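Local coordinates for protein 3-keto-5-aminohexanoate cleavage enzyme (Ralstonia eutropha, PDB 3C6C) that probably cleaves 3-keto-5-aminohexanoate or a related beta-keto acid, as a metal-dependent TIM-barrel enzyme that carries nickel in this crystal, at residues M172-R175 with F176-G180. Sequence-based numbering, arbitrary orientation. Where two conformers were deposited one is given.
Sequences MARR and FQELG. With EDO (1,2-ethanediol), chain E.
The guanidinium of Arg175 has CG and CD1 of Leu179 over one face, CD1 4.2 Å above the plane and displaced toward the rim, and the carboxylate of Glu178 at its edge. The ring of Phe176 has the carbonyl carbon of Arg175 at its edge, near its plane, while Met172 O approaches obliquely, 3.0 Å from CD1 of Phe176. NH1 of Arg175 gives a hydrogen bond of 2.8 Å to OE1 of Glu178, part of a salt bridge: OE1 lies near the guanidinium plane, and the N-H comes to it on the anti side, somewhat out of the carboxylate plane, with the two planes turned 55° apart. Arginine suits the place because it serves two acids at once: NH2 forms a second salt bridge, to Glu137, which should hold the group's rotation. The chain gets there by folding back at chi2 (-61°) and chi3. On the buried side, CE of the selenomethionine Met172 reaches CE1 of Phe176, 4.0 Å away; these bulky apolar groups pack against strand 143-147 of the barrel, Met172 on Leu146 and Phe176 on Ala144. All this belongs to the end of helix 166-179, one of the outer helices of the TIM beta/alpha-barrel, leading into strand 182-187. Four i to i+4 backbone bonds run from Phe176 N to Met172 O (2.9 Å) through Leu179 N to Arg175 O (2.9 Å). Gly180 then closes the helix in a Schellman motif, its N bonded to Gln177 O and weakly to Phe176 O; its positive phi of 77° is easiest for a residue without a side chain. NE2 of Gln177 donates hydrogen bonds to OD1 of Asp206 and the carbonyl of Gly203, the paired N-H groups of an amide suiting two oxygen acceptors, whereas Leu179 O accepts one from O2 of a 1,2-ethanediol, 3.1 Å away.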
loop_
_atom_site.group_PDB
_atom_site.type_symbol
_atom_site.label_atom_id
_atom_site.label_comp_id
_atom_site.label_asym_id
_atom_site.label_seq_id
_atom_site.Cartn_x
_atom_site.Cartn_y
_atom_site.Cartn_z
HETATM N N MSE A 172 -3.485 -1.693 34.456
HETATM C CA MSE A 172 -2.273 -2.516 34.251
HETATM C C MSE A 172 -1.099 -1.641 33.867
HETATM O O MSE A 172 0.001 -1.750 34.400
HETATM C CB MSE A 172 -2.472 -3.529 33.112
HETATM C CG MSE A 172 -3.473 -4.653 33.393
HETATM SE SE MSE A 172 -2.894 -5.839 34.817
HETATM C CE MSE A 172 -1.626 -6.915 33.834
ATOM N N ALA A 173 -1.365 -0.774 32.905
ATOM C CA ALA A 173 -0.349 0.143 32.385
ATOM C C ALA A 173 0.199 0.966 33.541
ATOM O O ALA A 173 1.413 1.140 33.693
ATOM C CB ALA A 173 -0.923 1.065 31.280
ATOM N N ARG A 174 -0.723 1.463 34.357
ATOM C CA ARG A 174 -0.350 2.265 35.543
ATOM C C ARG A 174 0.505 1.471 36.541
ATOM O O ARG A 174 1.512 1.985 37.060
ATOM C CB ARG A 174 -1.574 2.886 36.231
ATOM C CG ARG A 174 -1.160 3.929 37.253
ATOM C CD ARG A 174 -2.351 4.664 37.871
ATOM N NE ARG A 174 -3.166 5.425 36.910
ATOM C CZ ARG A 174 -2.977 6.710 36.610
ATOM N NH1 ARG A 174 -1.984 7.391 37.175
ATOM N NH2 ARG A 174 -3.772 7.318 35.736
ATOM N N ARG A 175 0.140 0.210 36.763
ATOM C CA ARG A 175 0.904 -0.650 37.665
ATOM C C ARG A 175 2.325 -0.859 37.147
ATOM O O ARG A 175 3.299 -0.837 37.917
ATOM C CB ARG A 175 0.219 -2.001 37.934
ATOM C CG ARG A 175 -0.919 -1.898 38.913
ATOM C CD ARG A 175 -0.413 -1.373 40.286
ATOM N NE ARG A 175 0.323 -2.385 41.057
ATOM C CZ ARG A 175 1.420 -2.140 41.757
ATOM N NH1 ARG A 175 1.952 -0.927 41.785
ATOM N NH2 ARG A 175 1.988 -3.114 42.435
ATOM N N PHE A 176 2.444 -1.038 35.837
ATOM C CA PHE A 176 3.759 -1.261 35.227
ATOM C C PHE A 176 4.614 -0.020 35.448
ATOM O O PHE A 176 5.803 -0.113 35.751
ATOM C CB PHE A 176 3.677 -1.514 33.704
ATOM C CG PHE A 176 3.195 -2.912 33.293
ATOM C CD1 PHE A 176 2.248 -3.631 34.008
ATOM C CD2 PHE A 176 3.669 -3.459 32.113
ATOM C CE1 PHE A 176 1.823 -4.896 33.575
ATOM C CE2 PHE A 176 3.242 -4.700 31.679
ATOM C CZ PHE A 176 2.307 -5.410 32.391
ATOM N N GLN A 177 3.993 1.147 35.299
ATOM C CA GLN A 177 4.733 2.413 35.466
ATOM C C GLN A 177 5.288 2.510 36.865
ATOM O O GLN A 177 6.456 2.818 37.083
ATOM C CB GLN A 177 3.850 3.634 35.254
ATOM C CG GLN A 177 3.576 3.941 33.812
ATOM C CD GLN A 177 2.687 5.158 33.677
ATOM O OE1 GLN A 177 1.550 5.161 34.153
ATOM N NE2 GLN A 177 3.199 6.199 33.032
ATOM N N GLU A 178 4.413 2.206 37.806
ATOM C CA GLU A 178 4.742 2.216 39.250
ATOM C C GLU A 178 5.884 1.262 39.603
ATOM O O GLU A 178 6.751 1.575 40.419
ATOM C CB GLU A 178 3.500 1.873 40.097
ATOM C CG GLU A 178 2.486 3.004 40.112
ATOM C CD GLU A 178 1.119 2.637 40.657
ATOM O OE1 GLU A 178 0.836 1.454 40.894
ATOM O OE2 GLU A 178 0.307 3.570 40.845
ATOM N N LEU A 179 5.872 0.108 38.963
ATOM C CA LEU A 179 6.840 -0.975 39.220
ATOM C C LEU A 179 8.127 -0.789 38.425
ATOM O O LEU A 179 9.120 -1.494 38.629
ATOM C CB LEU A 179 6.247 -2.349 38.851
ATOM C CG LEU A 179 5.160 -2.894 39.803
ATOM C CD1 LEU A 179 4.467 -4.096 39.154
ATOM C CD2 LEU A 179 5.728 -3.228 41.196
ATOM N N GLY A 180 8.083 0.137 37.484
ATOM C CA GLY A 180 9.248 0.429 36.622
ATOM C C GLY A 180 9.491 -0.583 35.517
ATOM O O GLY A 180 10.605 -0.749 35.029
HETATM C C1 EDO E . 12.899 -3.275 36.010
HETATM O O1 EDO E . 14.117 -3.678 36.638
HETATM C C2 EDO E . 11.740 -3.311 36.993
HETATM O O2 EDO E . 12.000 -2.427 38.088
#